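Local atomic coordinates of molybdopterin-guanine dinucleotide biosynthesis protein A (MobA) (PDB entry 3NGW), a protein that probably transfers a guanylyl group from GTP to molybdopterin in the biosynthesis of the molybdenum cofactor. Residues A4-G9 against V42-D47; K27-V32 against S55-A60; E132-E137 against E154-V159. All coordinates share one frame; numbering follows the deposited sequence.

Interaction 1. Residues A4-G9 against V42-D47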
loop_
_atom_site.group_PDB
_atom_site.type_symbol
_atom_site.label_atom_id
_atom_site.label_comp_id
_atom_site.label_asym_id
_atom_site.label_seq_id
_atom_site.Cartn_x
_atom_site.Cartn_y
_atom_site.Cartn_z
ATOM N N ALA A 4 3.239 1.559 -5.747
ATOM C CA ALA A 4 2.767 2.774 -5.081
ATOM C C ALA A 4 2.677 2.474 -3.589
ATOM O O ALA A 4 1.829 1.701 -3.163
ATOM C CB ALA A 4 1.387 3.173 -5.620
ATOM N N VAL A 5 3.551 3.082 -2.794
ATOM C CA VAL A 5 3.553 2.854 -1.353
ATOM C C VAL A 5 2.746 3.942 -0.643
ATOM O O VAL A 5 3.053 5.128 -0.757
ATOM C CB VAL A 5 5.001 2.827 -0.807
ATOM C CG1 VAL A 5 5.008 2.426 0.672
ATOM C CG2 VAL A 5 5.841 1.835 -1.624
ATOM N N LEU A 6 1.697 3.531 0.065
ATOM C CA LEU A 6 0.839 4.469 0.782
ATOM C C LEU A 6 1.459 4.776 2.147
ATOM O O LEU A 6 1.462 3.919 3.031
ATOM C CB LEU A 6 -0.564 3.868 0.953
ATOM C CG LEU A 6 -1.293 3.395 -0.308
ATOM C CD1 LEU A 6 -2.626 2.779 0.077
ATOM C CD2 LEU A 6 -1.510 4.553 -1.265
ATOM N N VAL A 7 1.977 5.993 2.317
ATOM C CA VAL A 7 2.625 6.387 3.570
ATOM C C VAL A 7 1.966 7.570 4.277
ATOM O O VAL A 7 2.553 8.163 5.182
ATOM C CB VAL A 7 4.122 6.750 3.338
ATOM C CG1 VAL A 7 4.803 5.663 2.519
ATOM C CG2 VAL A 7 4.244 8.103 2.650
ATOM N N GLY A 8 0.748 7.906 3.872
ATOM C CA GLY A 8 0.060 9.026 4.489
ATOM C C GLY A 8 -0.686 8.666 5.757
ATOM O O GLY A 8 -1.314 9.518 6.395
ATOM N N GLY A 9 -0.618 7.393 6.121
ATOM C CA GLY A 9 -1.295 6.938 7.315
ATOM C C GLY A 9 -0.835 7.674 8.559
ATOM O O GLY A 9 0.362 7.793 8.825
ATOM N N VAL A 42 6.616 5.093 -6.350
ATOM C CA VAL A 42 6.251 6.433 -5.905
ATOM C C VAL A 42 5.684 6.224 -4.514
ATOM O O VAL A 42 5.084 5.193 -4.228
ATOM C CB VAL A 42 5.174 7.133 -6.782
ATOM C CG1 VAL A 42 5.716 7.389 -8.167
ATOM C CG2 VAL A 42 3.899 6.304 -6.828
ATOM N N PHE A 43 5.910 7.194 -3.644
ATOM C CA PHE A 43 5.404 7.124 -2.290
ATOM C C PHE A 43 4.285 8.146 -2.205
ATOM O O PHE A 43 4.511 9.346 -2.375
ATOM C CB PHE A 43 6.530 7.433 -1.316
ATOM C CG PHE A 43 7.621 6.405 -1.329
ATOM C CD1 PHE A 43 7.568 5.298 -0.484
ATOM C CD2 PHE A 43 8.669 6.506 -2.238
ATOM C CE1 PHE A 43 8.555 4.297 -0.549
ATOM C CE2 PHE A 43 9.655 5.521 -2.316
ATOM C CZ PHE A 43 9.599 4.412 -1.471
ATOM N N VAL A 44 3.073 7.652 -1.969
ATOM C CA VAL A 44 1.892 8.501 -1.903
ATOM C C VAL A 44 1.609 9.041 -0.508
ATOM O O VAL A 44 1.230 8.300 0.400
ATOM C CB VAL A 44 0.653 7.741 -2.402
ATOM C CG1 VAL A 44 -0.530 8.704 -2.528
ATOM C CG2 VAL A 44 0.965 7.080 -3.735
ATOM N N CYS A 45 1.794 10.347 -0.360
ATOM C CA CYS A 45 1.584 11.039 0.906
ATOM C C CYS A 45 0.149 11.512 1.047
ATOM O O CYS A 45 -0.583 11.598 0.060
ATOM C CB CYS A 45 2.524 12.241 0.994
ATOM S SG CYS A 45 4.248 11.817 0.688
ATOM N N ARG A 46 -0.252 11.836 2.272
ATOM C CA ARG A 46 -1.615 12.305 2.523
ATOM C C ARG A 46 -1.874 13.693 1.953
ATOM O O ARG A 46 -3.015 14.034 1.647
ATOM C CB ARG A 46 -1.905 12.298 4.020
ATOM C CG ARG A 46 -0.911 13.071 4.824
ATOM C CD ARG A 46 -1.296 13.103 6.273
ATOM N NE ARG A 46 -0.202 13.668 7.041
ATOM C CZ ARG A 46 0.763 12.956 7.611
ATOM N NH1 ARG A 46 0.766 11.630 7.518
ATOM N NH2 ARG A 46 1.745 13.580 8.248
ATOM N N ASP A 47 -0.818 14.489 1.813
ATOM C CA ASP A 47 -0.932 15.835 1.252
ATOM C C ASP A 47 0.446 16.331 0.855
ATOM O O ASP A 47 1.455 15.740 1.231
ATOM C CB ASP A 47 -1.570 16.797 2.257
ATOM C CG ASP A 47 -0.804 16.875 3.556
ATOM O OD1 ASP A 47 -1.374 17.364 4.550
ATOM O OD2 ASP A 47 0.366 16.458 3.584
HETATM O O HOH W 1 -1.420 7.111 1.961
#

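Interaction 2. Residues K27-V32 against S55-A60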
loop_
_atom_site.group_PDB
_atom_site.type_symbol
_atom_site.label_atom_id
_atom_site.label_comp_id
_atom_site.label_asym_id
_atom_site.label_seq_id
_atom_site.Cartn_x
_atom_site.Cartn_y
_atom_site.Cartn_z
ATOM N N LYS A 27 13.379 3.752 11.182
ATOM C CA LYS A 27 12.042 4.285 10.958
ATOM C C LYS A 27 11.290 3.477 9.903
ATOM O O LYS A 27 11.905 2.886 9.018
ATOM C CB LYS A 27 12.133 5.743 10.513
ATOM C CG LYS A 27 12.700 6.679 11.558
ATOM C CD LYS A 27 12.622 8.124 11.080
ATOM C CE LYS A 27 13.160 9.081 12.133
ATOM N NZ LYS A 27 13.043 10.511 11.720
ATOM N N LEU A 28 9.965 3.451 9.986
ATOM C CA LEU A 28 9.199 2.700 9.003
ATOM C C LEU A 28 9.370 3.243 7.601
ATOM O O LEU A 28 9.407 2.476 6.646
ATOM C CB LEU A 28 7.719 2.678 9.365
ATOM C CG LEU A 28 7.318 1.565 10.326
ATOM C CD1 LEU A 28 5.820 1.636 10.549
ATOM C CD2 LEU A 28 7.714 0.203 9.768
ATOM N N ILE A 29 9.467 4.559 7.464
ATOM C CA ILE A 29 9.640 5.123 6.133
ATOM C C ILE A 29 10.948 4.640 5.500
ATOM O O ILE A 29 11.005 4.415 4.293
ATOM C CB ILE A 29 9.620 6.663 6.147
ATOM C CG1 ILE A 29 9.754 7.183 4.721
ATOM C CG2 ILE A 29 10.722 7.201 7.045
ATOM C CD1 ILE A 29 8.609 6.745 3.785
ATOM N N GLU A 30 11.990 4.459 6.305
ATOM C CA GLU A 30 13.264 3.994 5.766
ATOM C C GLU A 30 13.172 2.514 5.413
ATOM O O GLU A 30 13.882 2.033 4.533
ATOM C CB GLU A 30 14.389 4.268 6.766
ATOM C CG GLU A 30 14.340 5.704 7.262
ATOM C CD GLU A 30 15.534 6.127 8.098
ATOM O OE1 GLU A 30 16.125 5.272 8.802
ATOM O OE2 GLU A 30 15.855 7.338 8.063
ATOM N N TRP A 31 12.283 1.800 6.092
ATOM C CA TRP A 31 12.078 0.391 5.806
ATOM C C TRP A 31 11.533 0.197 4.393
ATOM O O TRP A 31 12.075 -0.590 3.622
ATOM C CB TRP A 31 11.088 -0.218 6.791
ATOM C CG TRP A 31 11.715 -0.896 7.958
ATOM C CD1 TRP A 31 12.235 -0.310 9.083
ATOM C CD2 TRP A 31 11.880 -2.309 8.128
ATOM N NE1 TRP A 31 12.713 -1.277 9.944
ATOM C CE2 TRP A 31 12.512 -2.508 9.380
ATOM C CE3 TRP A 31 11.563 -3.425 7.340
ATOM C CZ2 TRP A 31 12.821 -3.787 9.863
ATOM C CZ3 TRP A 31 11.872 -4.699 7.823
ATOM C CH2 TRP A 31 12.499 -4.865 9.071
ATOM N N VAL A 32 10.452 0.907 4.063
ATOM C CA VAL A 32 9.834 0.790 2.744
ATOM C C VAL A 32 10.667 1.465 1.656
ATOM O O VAL A 32 10.636 1.053 0.501
ATOM C CB VAL A 32 8.373 1.349 2.744
ATOM C CG1 VAL A 32 7.516 0.531 3.703
ATOM C CG2 VAL A 32 8.352 2.820 3.141
ATOM N N SER A 55 10.347 14.574 1.161
ATOM C CA SER A 55 11.293 14.809 0.061
ATOM C C SER A 55 12.537 15.587 0.472
ATOM O O SER A 55 13.588 15.474 -0.164
ATOM C CB SER A 55 10.619 15.545 -1.101
ATOM O OG SER A 55 10.371 16.892 -0.748
ATOM N N SER A 56 12.428 16.390 1.520
ATOM C CA SER A 56 13.596 17.135 1.960
ATOM C C SER A 56 14.453 16.212 2.825
ATOM O O SER A 56 15.572 16.553 3.193
ATOM C CB SER A 56 13.189 18.396 2.739
ATOM O OG SER A 56 12.417 18.079 3.884
ATOM N N ARG A 57 13.932 15.027 3.129
ATOM C CA ARG A 57 14.674 14.063 3.930
ATOM C C ARG A 57 15.264 12.953 3.073
ATOM O O ARG A 57 16.385 12.509 3.307
ATOM C CB ARG A 57 13.769 13.441 5.003
ATOM C CG ARG A 57 13.708 14.223 6.307
ATOM C CD ARG A 57 12.526 13.807 7.182
ATOM N NE ARG A 57 12.595 12.417 7.613
ATOM C CZ ARG A 57 11.625 11.786 8.271
ATOM N NH1 ARG A 57 10.503 12.427 8.576
ATOM N NH2 ARG A 57 11.773 10.512 8.621
ATOM N N TYR A 58 14.513 12.519 2.072
ATOM C CA TYR A 58 14.941 11.424 1.217
ATOM C C TYR A 58 14.765 11.738 -0.262
ATOM O O TYR A 58 13.814 12.410 -0.653
ATOM C CB TYR A 58 14.121 10.182 1.552
ATOM C CG TYR A 58 14.031 9.895 3.029
ATOM C CD1 TYR A 58 15.133 9.440 3.730
ATOM C CD2 TYR A 58 12.844 10.079 3.728
ATOM C CE1 TYR A 58 15.056 9.174 5.089
ATOM C CE2 TYR A 58 12.756 9.814 5.098
ATOM C CZ TYR A 58 13.861 9.364 5.768
ATOM O OH TYR A 58 13.813 9.102 7.116
ATOM N N GLU A 59 15.688 11.237 -1.073
ATOM C CA GLU A 59 15.648 11.419 -2.510
ATOM C C GLU A 59 14.790 10.291 -3.082
ATOM O O GLU A 59 15.299 9.201 -3.365
ATOM C CB GLU A 59 17.056 11.306 -3.075
ATOM C CG GLU A 59 17.229 11.814 -4.484
ATOM C CD GLU A 59 17.641 13.271 -4.507
ATOM O OE1 GLU A 59 16.807 14.124 -4.121
ATOM O OE2 GLU A 59 18.801 13.561 -4.900
ATOM N N ALA A 60 13.490 10.542 -3.224
ATOM C CA ALA A 60 12.552 9.556 -3.764
ATOM C C ALA A 60 11.392 10.330 -4.360
ATOM O O ALA A 60 11.293 11.533 -4.166
ATOM C CB ALA A 60 12.058 8.621 -2.658
#

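Interaction 3. Residues E132-E137 against E154-V159. With CA (calcium ion), chain B.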
loop_
_atom_site.group_PDB
_atom_site.type_symbol
_atom_site.label_atom_id
_atom_site.label_comp_id
_atom_site.label_asym_id
_atom_site.label_seq_id
_atom_site.Cartn_x
_atom_site.Cartn_y
_atom_site.Cartn_z
ATOM N N GLU A 132 -5.243 0.989 -14.343
ATOM C CA GLU A 132 -5.718 2.347 -14.589
ATOM C C GLU A 132 -7.227 2.407 -14.780
ATOM O O GLU A 132 -7.876 3.397 -14.431
ATOM C CB GLU A 132 -5.042 2.902 -15.841
ATOM C CG GLU A 132 -5.525 4.272 -16.262
ATOM C CD GLU A 132 -4.760 4.810 -17.457
ATOM O OE1 GLU A 132 -3.565 5.144 -17.297
ATOM O OE2 GLU A 132 -5.346 4.883 -18.564
ATOM N N SER A 133 -7.780 1.339 -15.341
ATOM C CA SER A 133 -9.211 1.264 -15.622
ATOM C C SER A 133 -10.099 1.334 -14.377
ATOM O O SER A 133 -11.308 1.554 -14.486
ATOM C CB SER A 133 -9.504 -0.010 -16.409
ATOM O OG SER A 133 -8.958 -1.155 -15.769
ATOM N N ALA A 134 -9.481 1.168 -13.209
ATOM C CA ALA A 134 -10.171 1.215 -11.927
ATOM C C ALA A 134 -10.205 2.622 -11.328
ATOM O O ALA A 134 -10.939 2.877 -10.381
ATOM C CB ALA A 134 -9.491 0.267 -10.957
ATOM N N ALA A 135 -9.416 3.536 -11.886
ATOM C CA ALA A 135 -9.336 4.903 -11.373
ATOM C C ALA A 135 -10.629 5.729 -11.340
ATOM O O ALA A 135 -10.846 6.485 -10.395
ATOM C CB ALA A 135 -8.262 5.676 -12.128
ATOM N N ASP A 136 -11.475 5.603 -12.357
ATOM C CA ASP A 136 -12.708 6.375 -12.386
ATOM C C ASP A 136 -13.640 6.057 -11.235
ATOM O O ASP A 136 -14.169 6.959 -10.595
ATOM C CB ASP A 136 -13.458 6.163 -13.704
ATOM C CG ASP A 136 -12.724 6.742 -14.891
ATOM O OD1 ASP A 136 -12.163 7.850 -14.759
ATOM O OD2 ASP A 136 -12.714 6.091 -15.961
ATOM N N GLU A 137 -13.854 4.772 -10.983
ATOM C CA GLU A 137 -14.736 4.365 -9.902
ATOM C C GLU A 137 -14.177 4.808 -8.545
ATOM O O GLU A 137 -14.935 5.173 -7.640
ATOM C CB GLU A 137 -14.945 2.849 -9.931
ATOM C CG GLU A 137 -16.382 2.442 -9.664
ATOM C CD GLU A 137 -17.378 3.223 -10.512
ATOM O OE1 GLU A 137 -17.277 3.173 -11.763
ATOM O OE2 GLU A 137 -18.255 3.892 -9.922
ATOM N N GLU A 154 -17.044 -2.885 -5.799
ATOM C CA GLU A 154 -18.207 -3.657 -6.220
ATOM C C GLU A 154 -18.661 -3.267 -7.617
ATOM O O GLU A 154 -19.291 -4.061 -8.313
ATOM C CB GLU A 154 -19.352 -3.478 -5.223
ATOM C CG GLU A 154 -19.220 -4.347 -3.979
ATOM C CD GLU A 154 -20.253 -4.017 -2.917
ATOM O OE1 GLU A 154 -20.355 -4.781 -1.929
ATOM O OE2 GLU A 154 -20.954 -2.989 -3.068
ATOM N N ARG A 155 -18.334 -2.045 -8.024
ATOM C CA ARG A 155 -18.693 -1.560 -9.352
ATOM C C ARG A 155 -17.588 -1.822 -10.381
ATOM O O ARG A 155 -17.679 -1.371 -11.521
ATOM C CB ARG A 155 -18.987 -0.060 -9.310
ATOM C CG ARG A 155 -20.384 0.319 -8.853
ATOM C CD ARG A 155 -20.591 1.813 -9.060
ATOM N NE ARG A 155 -21.993 2.202 -9.202
ATOM C CZ ARG A 155 -22.906 2.112 -8.239
ATOM N NH1 ARG A 155 -22.573 1.638 -7.044
ATOM N NH2 ARG A 155 -24.154 2.510 -8.469
ATOM N N LEU A 156 -16.553 -2.554 -9.979
ATOM C CA LEU A 156 -15.432 -2.862 -10.866
ATOM C C LEU A 156 -15.240 -4.362 -11.044
ATOM O O LEU A 156 -15.729 -5.156 -10.246
ATOM C CB LEU A 156 -14.137 -2.267 -10.302
ATOM C CG LEU A 156 -14.064 -0.751 -10.135
ATOM C CD1 LEU A 156 -12.825 -0.380 -9.341
ATOM C CD2 LEU A 156 -14.059 -0.083 -11.497
ATOM N N ASN A 157 -14.517 -4.747 -12.089
ATOM C CA ASN A 157 -14.239 -6.155 -12.335
ATOM C C ASN A 157 -13.022 -6.531 -11.487
ATOM O O ASN A 157 -11.881 -6.333 -11.901
ATOM C CB ASN A 157 -13.964 -6.382 -13.827
ATOM C CG ASN A 157 -13.461 -7.788 -14.132
ATOM O OD1 ASN A 157 -14.014 -8.782 -13.648
ATOM N ND2 ASN A 157 -12.418 -7.878 -14.954
ATOM N N VAL A 158 -13.277 -7.066 -10.296
ATOM C CA VAL A 158 -12.213 -7.444 -9.368
ATOM C C VAL A 158 -11.938 -8.947 -9.290
ATOM O O VAL A 158 -12.865 -9.759 -9.274
ATOM C CB VAL A 158 -12.534 -6.942 -7.937
ATOM C CG1 VAL A 158 -11.360 -7.224 -7.010
ATOM C CG2 VAL A 158 -12.847 -5.447 -7.962
ATOM N N VAL A 159 -10.657 -9.307 -9.239
ATOM C CA VAL A 159 -10.238 -10.702 -9.131
ATOM C C VAL A 159 -9.691 -10.933 -7.730
ATOM O O VAL A 159 -8.628 -10.420 -7.387
ATOM C CB VAL A 159 -9.114 -11.062 -10.140
ATOM C CG1 VAL A 159 -8.593 -12.469 -9.854
ATOM C CG2 VAL A 159 -9.643 -10.994 -11.562
HETATM CA CA CA B . -11.774 8.137 -17.643
HETATM O O HOH W 2 -9.410 7.054 -16.431
HETATM O O HOH W 3 -13.354 10.248 -16.770
HETATM O O HOH W 4 -10.113 9.727 -16.451
#

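Interaction 1. Residues A4-G9 against V42-D47
Val5 and Phe43 are paired in the middle of two neighbouring parallel strands, 2-6 and 40-44, which with helix 28-36 between them form a beta-alpha-beta crossover in the GT-A type nucleotidyltransferase fold. Backbone bonds set the register: Val5 N donates to Val42 O at 3.0 Å, Val44 N to Val5 O at 2.8 Å, and Val7 N to Val44 O at 3.1 Å. Past the regular pairing, a water accepts from Gly8 N at 3.0 Å and donates to Val44 O, so that carbonyl is gripped twice.

Apolar contacts cover both faces of the sheet. On the face under helix 28-36, Val5 and Phe43 lie alongside each other, with Val5 CB 3.6 Å from Phe43 CD1. Val7 CG1 comes to the edge of the same ring, near its plane. On the other face, covered by helix 72-83, Leu6 CD2 reaches Val44 CB at 4.0 Å, with Ala4 and Val42 beside them.

Gly8 and Gly9 begin the glycine-rich loop that in this family probably receives the nucleotide. Here Arg46 closes in: chi1 of 55° sets CG between its backbone N and carbonyl carbon, and the chain runs past Gly8. While NH2 pairs with Glu17, Arg46 NH1 donates to Gly8 O at 3.2 Å, arriving from above the carbonyl plane yet keeping the oxygen in the guanidinium plane.

Interaction 2. Residues K27-V32 against S55-A60
Similar first torsions turn Tyr58 and Glu30 toward each other: chi1 is -48° in Tyr58 and -49° in Glu30, each placing CG anti to its own carbonyl carbon. Glu30 then runs extended, and the two side chains cross at about a right angle. Tyr58 OH donates to Glu30 OE2 at 2.9 Å on the anti side of the carboxylate, whose plane stands 80° from the ring. The same hydroxyl accepts from Arg57 NH2 at 2.9 Å, so it relays between a cation and an anion whose charged atoms do not touch. Arg57 CB lies over one face of the tyrosine ring, toward its rim.

Ile29 CG2 packs near the ring and its hydroxyl, 3.8 Å from Tyr58 CE2, and also approaches Arg57 NH2. Lys27 NZ sits over a face of the Arg57 guanidinium, 3.3 Å from Arg57 NH2. Glu20 probably offsets the closeness of the two cations, its OE1 in a salt bridge to Lys27 and its OE2 in one to Arg57.

The contact lies at the surface. It ties the first turn of helix 28-36, the crossover helix of a beta-alpha-beta unit, to the loop between helix 48-55 and edge strand 62-63 of the alpha/beta fold.

Interaction 3. Residues E132-E137 against E154-V159
Leu156, in the short link from helix 150-154 to edge strand 158-162, packs against Ala134, in the 3-10 turn 132-134, and Glu137, in the helix that follows, on the outer flank of the alpha/beta fold. Its two methyl groups divide the work: Leu156 CD1 meets Ala134 CB at 3.8 Å, while Leu156 CD2 presses on Glu137 CB at 3.4 Å. The leucine and glutamate side chains slide past each other in opposite directions.

Glu137 bends at chi2 (49°), and this brings its carboxylate across the Arg155 chain, which it crosses at about a right angle. Glu137 OE2 lies 3.2 Å from Arg155 CD, and Glu137 CG touches Arg155 CB at 3.6 Å. The carboxylate and guanidinium planes are 28° apart, but Glu137 OE2 stays 4.2 Å from Arg155 NE, beyond salt-bridge distance. The firmer partner of Glu137 is Arg140, which binds OE1.

The neighbouring Asp136 faces a calcium ion, bound at long range by Asp136 OD2 at 2.8 Å and by three waters; Asp136 OD1 lies nearly as close to the calcium, at 2.9 Å. One of the three waters donates to Asp136 OD1 at 3.3 Å; the other two do so weakly. OD1 also pairs with Arg81.

Across the two segments no hydrogen bond forms. The contact is therefore held chiefly by Leu156, Ala134 and the aliphatic parts of Glu137 and Arg155, with charge attraction probably a modest addition.

How the interactions relate
Interactions 1 and 2 are neighbours, their centres 11 Å apart, and share one hydrophobic layer under helix 28-36. Phe43 CE2 touches Ala60 CB at 3.9 Å and Val5 CG1 touches Val32 CB at 4.1 Å, so the strand pair and the surface contact of helix and loop rest on each other. Their segments alternate along the chain. Interaction 3 follows later in sequence and sits at the far end of the same seven-stranded sheet, its centre 20 Å from that of interaction 1 and 30 Å from that of interaction 2. The calcium at Asp136 belongs to this remote end, whereas the glycine-rich loop, probably part of the nucleotide site, begins in interaction 1.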